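Local coordinates for protein endoglucanase (Clostridium thermocellum, PDB 2YIK) that probably hydrolyses cellulose as an endoglucanase, through a family 9 glycoside hydrolase domain seen here with bound calcium and zinc, at residues A[80-83]-A[84-87]; A[252-255]-A[256-260]. One frame throughout, in Å; residues are numbered along the deposited sequence.

Contact 1. Residues A[80-83]-A[84-87]; sequences PLDS and QNTN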
loop_
_atom_site.group_PDB
_atom_site.type_symbol
_atom_site.label_atom_id
_atom_site.label_comp_id
_atom_site.label_asym_id
_atom_site.label_seq_id
_atom_site.Cartn_x
_atom_site.Cartn_y
_atom_site.Cartn_z
ATOM N N PRO A 80 -9.941 2.982 -25.270
ATOM C CA PRO A 80 -9.488 3.076 -26.663
ATOM C C PRO A 80 -7.986 3.287 -26.749
ATOM O O PRO A 80 -7.423 4.128 -26.052
ATOM C CB PRO A 80 -10.264 4.277 -27.204
ATOM C CG PRO A 80 -11.530 4.245 -26.405
ATOM C CD PRO A 80 -10.999 3.973 -25.005
ATOM N N LEU A 81 -7.341 2.528 -27.624
ATOM C CA LEU A 81 -5.903 2.626 -27.792
ATOM C C LEU A 81 -5.519 3.737 -28.768
ATOM O O LEU A 81 -5.408 3.503 -29.968
ATOM C CB LEU A 81 -5.350 1.279 -28.278
ATOM C CG LEU A 81 -3.838 1.154 -28.500
ATOM C CD1 LEU A 81 -3.092 1.407 -27.194
ATOM C CD2 LEU A 81 -3.523 -0.238 -29.037
ATOM N N ASP A 82 -5.346 4.951 -28.252
ATOM C CA ASP A 82 -4.931 6.089 -29.074
ATOM C C ASP A 82 -4.214 7.107 -28.195
ATOM O O ASP A 82 -4.170 6.951 -26.975
ATOM C CB ASP A 82 -6.123 6.736 -29.804
ATOM C CG ASP A 82 -7.183 7.269 -28.859
ATOM O OD1 ASP A 82 -6.889 8.177 -28.048
ATOM O OD2 ASP A 82 -8.323 6.778 -28.934
ATOM N N SER A 83 -3.651 8.143 -28.814
ATOM C CA SER A 83 -2.894 9.158 -28.083
ATOM C C SER A 83 -3.694 10.159 -27.259
ATOM O O SER A 83 -3.120 11.089 -26.694
ATOM C CB SER A 83 -1.977 9.919 -29.047
ATOM O OG SER A 83 -2.722 10.533 -30.084
ATOM N N GLN A 84 -5.009 9.988 -27.197
ATOM C CA GLN A 84 -5.837 10.889 -26.405
ATOM C C GLN A 84 -6.416 10.123 -25.225
ATOM O O GLN A 84 -6.430 10.622 -24.104
ATOM C CB GLN A 84 -6.974 11.498 -27.244
ATOM C CG GLN A 84 -6.548 12.624 -28.203
ATOM C CD GLN A 84 -5.952 12.107 -29.512
ATOM O OE1 GLN A 84 -6.415 11.099 -30.062
ATOM N NE2 GLN A 84 -4.934 12.809 -30.031
ATOM N N ASN A 85 -6.887 8.903 -25.469
ATOM C CA ASN A 85 -7.437 8.112 -24.381
ATOM C C ASN A 85 -6.326 7.513 -23.525
ATOM O O ASN A 85 -6.575 7.046 -22.416
ATOM C CB ASN A 85 -8.373 7.024 -24.914
ATOM C CG ASN A 85 -9.702 7.591 -25.388
ATOM O OD1 ASN A 85 -9.937 7.743 -26.592
ATOM N ND2 ASN A 85 -10.574 7.924 -24.438
ATOM N N THR A 86 -5.105 7.510 -24.050
ATOM C CA THR A 86 -3.948 7.035 -23.291
ATOM C C THR A 86 -2.932 8.154 -23.480
ATOM O O THR A 86 -3.177 9.085 -24.252
ATOM C CB THR A 86 -3.331 5.724 -23.848
ATOM O OG1 THR A 86 -2.543 6.018 -25.008
ATOM C CG2 THR A 86 -4.419 4.722 -24.209
ATOM N N ASN A 87 -1.801 8.081 -22.791
ATOM C CA ASN A 87 -0.796 9.120 -22.945
ATOM C C ASN A 87 0.437 8.599 -23.675
ATOM O O ASN A 87 1.538 9.138 -23.527
ATOM C CB ASN A 87 -0.415 9.703 -21.586
ATOM C CG ASN A 87 0.456 8.779 -20.779
ATOM O OD1 ASN A 87 0.331 7.553 -20.852
ATOM N ND2 ASN A 87 1.346 9.365 -19.983
#
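The carboxylate of D82 folds over the backbone of Q84 and N85. Its OD1 takes two amides at once. N of Q84 lies 2.7 Å from D82 OD1, on the anti lone pair. N of N85 reaches D82 OD1 at 2.7 Å from the syn side, somewhat out of the carboxylate plane. The second bond is nearly straight, 170° at the hydrogen. Chi1 of D82 is 60°, which sets CG between the backbone N and C and swings the carboxylate back over the turn. T86 OG1 donates to D82 O at 2.7 Å from above the carbonyl plane. T86 N donates to D82 O at 3.1 Å from the other face. With T86 N on D82 O, the two OD1 bonds fit an Asx motif; T86 OG1 adds a second donor to the carbonyl. Beside the turn, the side chain of N85 lies against the ring of P80, with N85 CG 3.8 Å from P80 CB. L81 centres an inverse gamma turn; its side chain meets I93 and L100 of helix 90-100 and D101, a ligand of a bound calcium ion. S83 OG bonds to D90 of that helix, and R205 to T86 O. With two amides on one carboxylate oxygen, D82 is probably held as the anion, and the turn is fixed at both its side chain and its carbonyl.

Contact 2. Residues A[252-255]-A[256-260]; sequences FDFA and EKNPK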
loop_
_atom_site.group_PDB
_atom_site.type_symbol
_atom_site.label_atom_id
_atom_site.label_comp_id
_atom_site.label_asym_id
_atom_site.label_seq_id
_atom_site.Cartn_x
_atom_site.Cartn_y
_atom_site.Cartn_z
ATOM N N PHE A 252 11.039 -5.252 -12.698
ATOM C CA PHE A 252 12.305 -4.807 -12.119
ATOM C C PHE A 252 13.374 -4.656 -13.193
ATOM O O PHE A 252 14.169 -3.715 -13.152
ATOM C CB PHE A 252 12.823 -5.779 -11.056
ATOM C CG PHE A 252 14.045 -5.271 -10.323
ATOM C CD1 PHE A 252 13.913 -4.444 -9.207
ATOM C CD2 PHE A 252 15.327 -5.587 -10.775
ATOM C CE1 PHE A 252 15.044 -3.935 -8.551
ATOM C CE2 PHE A 252 16.460 -5.084 -10.130
ATOM C CZ PHE A 252 16.317 -4.256 -9.014
ATOM N N ASP A 253 13.399 -5.579 -14.151
ATOM C CA ASP A 253 14.386 -5.516 -15.221
ATOM C C ASP A 253 14.175 -4.276 -16.085
ATOM O O ASP A 253 15.130 -3.672 -16.570
ATOM C CB ASP A 253 14.313 -6.767 -16.096
ATOM C CG ASP A 253 15.543 -6.925 -16.962
ATOM O OD1 ASP A 253 16.654 -6.990 -16.394
ATOM O OD2 ASP A 253 15.412 -6.978 -18.201
ATOM N N PHE A 254 12.916 -3.910 -16.273
ATOM C CA PHE A 254 12.561 -2.734 -17.048
ATOM C C PHE A 254 13.078 -1.506 -16.285
ATOM O O PHE A 254 13.663 -0.602 -16.873
ATOM C CB PHE A 254 11.035 -2.682 -17.213
ATOM C CG PHE A 254 10.521 -1.442 -17.899
ATOM C CD1 PHE A 254 10.315 -0.268 -17.173
ATOM C CD2 PHE A 254 10.215 -1.451 -19.260
ATOM C CE1 PHE A 254 9.794 0.881 -17.785
ATOM C CE2 PHE A 254 9.692 -0.306 -19.887
ATOM C CZ PHE A 254 9.486 0.865 -19.145
ATOM N N ALA A 255 12.869 -1.485 -14.972
ATOM C CA ALA A 255 13.330 -0.360 -14.155
ATOM C C ALA A 255 14.852 -0.292 -14.157
ATOM O O ALA A 255 15.438 0.780 -14.279
ATOM C CB ALA A 255 12.810 -0.493 -12.710
ATOM N N GLU A 256 15.492 -1.448 -14.033
ATOM C CA GLU A 256 16.948 -1.519 -14.005
ATOM C C GLU A 256 17.603 -1.073 -15.311
ATOM O O GLU A 256 18.509 -0.250 -15.310
ATOM C CB GLU A 256 17.394 -2.946 -13.693
ATOM C CG GLU A 256 18.894 -3.100 -13.567
ATOM C CD GLU A 256 19.316 -4.535 -13.359
ATOM O OE1 GLU A 256 18.523 -5.323 -12.810
ATOM O OE2 GLU A 256 20.454 -4.875 -13.732
ATOM N N LYS A 257 17.120 -1.633 -16.416
ATOM C CA LYS A 257 17.643 -1.370 -17.754
ATOM C C LYS A 257 17.439 0.019 -18.339
ATOM O O LYS A 257 18.272 0.496 -19.108
ATOM C CB LYS A 257 17.056 -2.391 -18.728
ATOM C CG LYS A 257 17.917 -3.631 -18.948
ATOM C CD LYS A 257 18.449 -4.214 -17.649
ATOM C CE LYS A 257 19.372 -5.413 -17.924
ATOM N NZ LYS A 257 18.652 -6.509 -18.663
ATOM N N ASN A 258 16.337 0.670 -17.989
ATOM C CA ASN A 258 16.043 1.983 -18.545
ATOM C C ASN A 258 16.471 3.168 -17.674
ATOM O O ASN A 258 16.710 3.017 -16.478
ATOM C CB ASN A 258 14.546 2.057 -18.867
ATOM C CG ASN A 258 14.132 1.050 -19.945
ATOM O OD1 ASN A 258 13.235 0.228 -19.743
ATOM N ND2 ASN A 258 14.791 1.120 -21.100
ATOM N N PRO A 259 16.602 4.364 -18.283
ATOM C CA PRO A 259 17.004 5.562 -17.535
ATOM C C PRO A 259 16.151 5.762 -16.281
ATOM O O PRO A 259 14.945 5.519 -16.282
ATOM C CB PRO A 259 16.825 6.678 -18.564
ATOM C CG PRO A 259 17.270 5.987 -19.832
ATOM C CD PRO A 259 16.529 4.654 -19.727
ATOM N N LYS A 260 16.800 6.220 -15.220
ATOM C CA LYS A 260 16.162 6.428 -13.928
ATOM C C LYS A 260 15.442 7.767 -13.753
ATOM O O LYS A 260 15.870 8.794 -14.279
ATOM C CB LYS A 260 17.219 6.271 -12.833
ATOM C CG LYS A 260 18.013 4.961 -12.913
ATOM C CD LYS A 260 17.122 3.741 -12.642
ATOM C CE LYS A 260 17.879 2.426 -12.806
ATOM N NZ LYS A 260 18.283 2.176 -14.218
HETATM O O HOH W 1 17.036 -7.329 -13.862
HETATM O O HOH W 2 14.184 2.960 -14.998
#
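K260 NZ reaches back over the end of helix 238-257 to A255 O in a weak bond at 3.2 Å. More firmly, K260 NZ donates to E256 O at 2.7 Å, from above the carbonyl plane. K260 NZ also donates to N258 O, just past the helix, at 2.9 Å. The chain of K260 bends at chi2 and chi4, and this curls NZ back to the helix end. A lysine folded back over a helix C terminus in this way brings a positive charge that would suit the negative end of the helix dipole. The last helical bonds remain regular, down to N258 N on F254 O at 3.2 Å.

One turn back, K257 NZ forms an i to i+4 salt bridge with D253 along the helix, 3.1 Å to D253 OD1 on its syn lone pair. Its contact with D253 OD2 is weak. Water 1 bridges D253 OD1 and E256 OE1, two like-charged oxygens 4.4 Å apart. It donates to both, probably easing their repulsion. E256 OE1 also meets the edge of the F252 ring, 3.4 Å from F252 CE2, with carboxylate and ring planes 70° apart. E256 OE1 is also hydrogen-bonded to NE2 of H297. The amide of N258 stands steeply over one face of the F254 ring, the planes 69° apart, with one end directed at the ring centre.

F252 stacks on Y282 of helix 279-293 and meets Y298 of helix 296-305 edge-to-face. F254 and A255 pack on I219 of helix 216-233, and K260 touches T216 of the same helix.

Going from the N terminus, contact 1 comes first, in the loop between strand 79-80 and helix 90-100. Contact 2 follows much later, where helix 238-257 ends. Contact 1 closes a tight turn of loop; contact 2 closes no loop but runs along the last turns of a helix and just past its end. They lie in series, without nesting or crossing. Their centres are 24 Å apart and their nearest atoms about 11 Å. Contact 1 ties its loop to helix 90-100 and to strand 206-209 with R205 just before it. Contact 2 joins helix 238-257 to helices 216-233, 279-293 and 296-305, in the helical barrel characteristic of family 9. The chain around 205-216 passes near both.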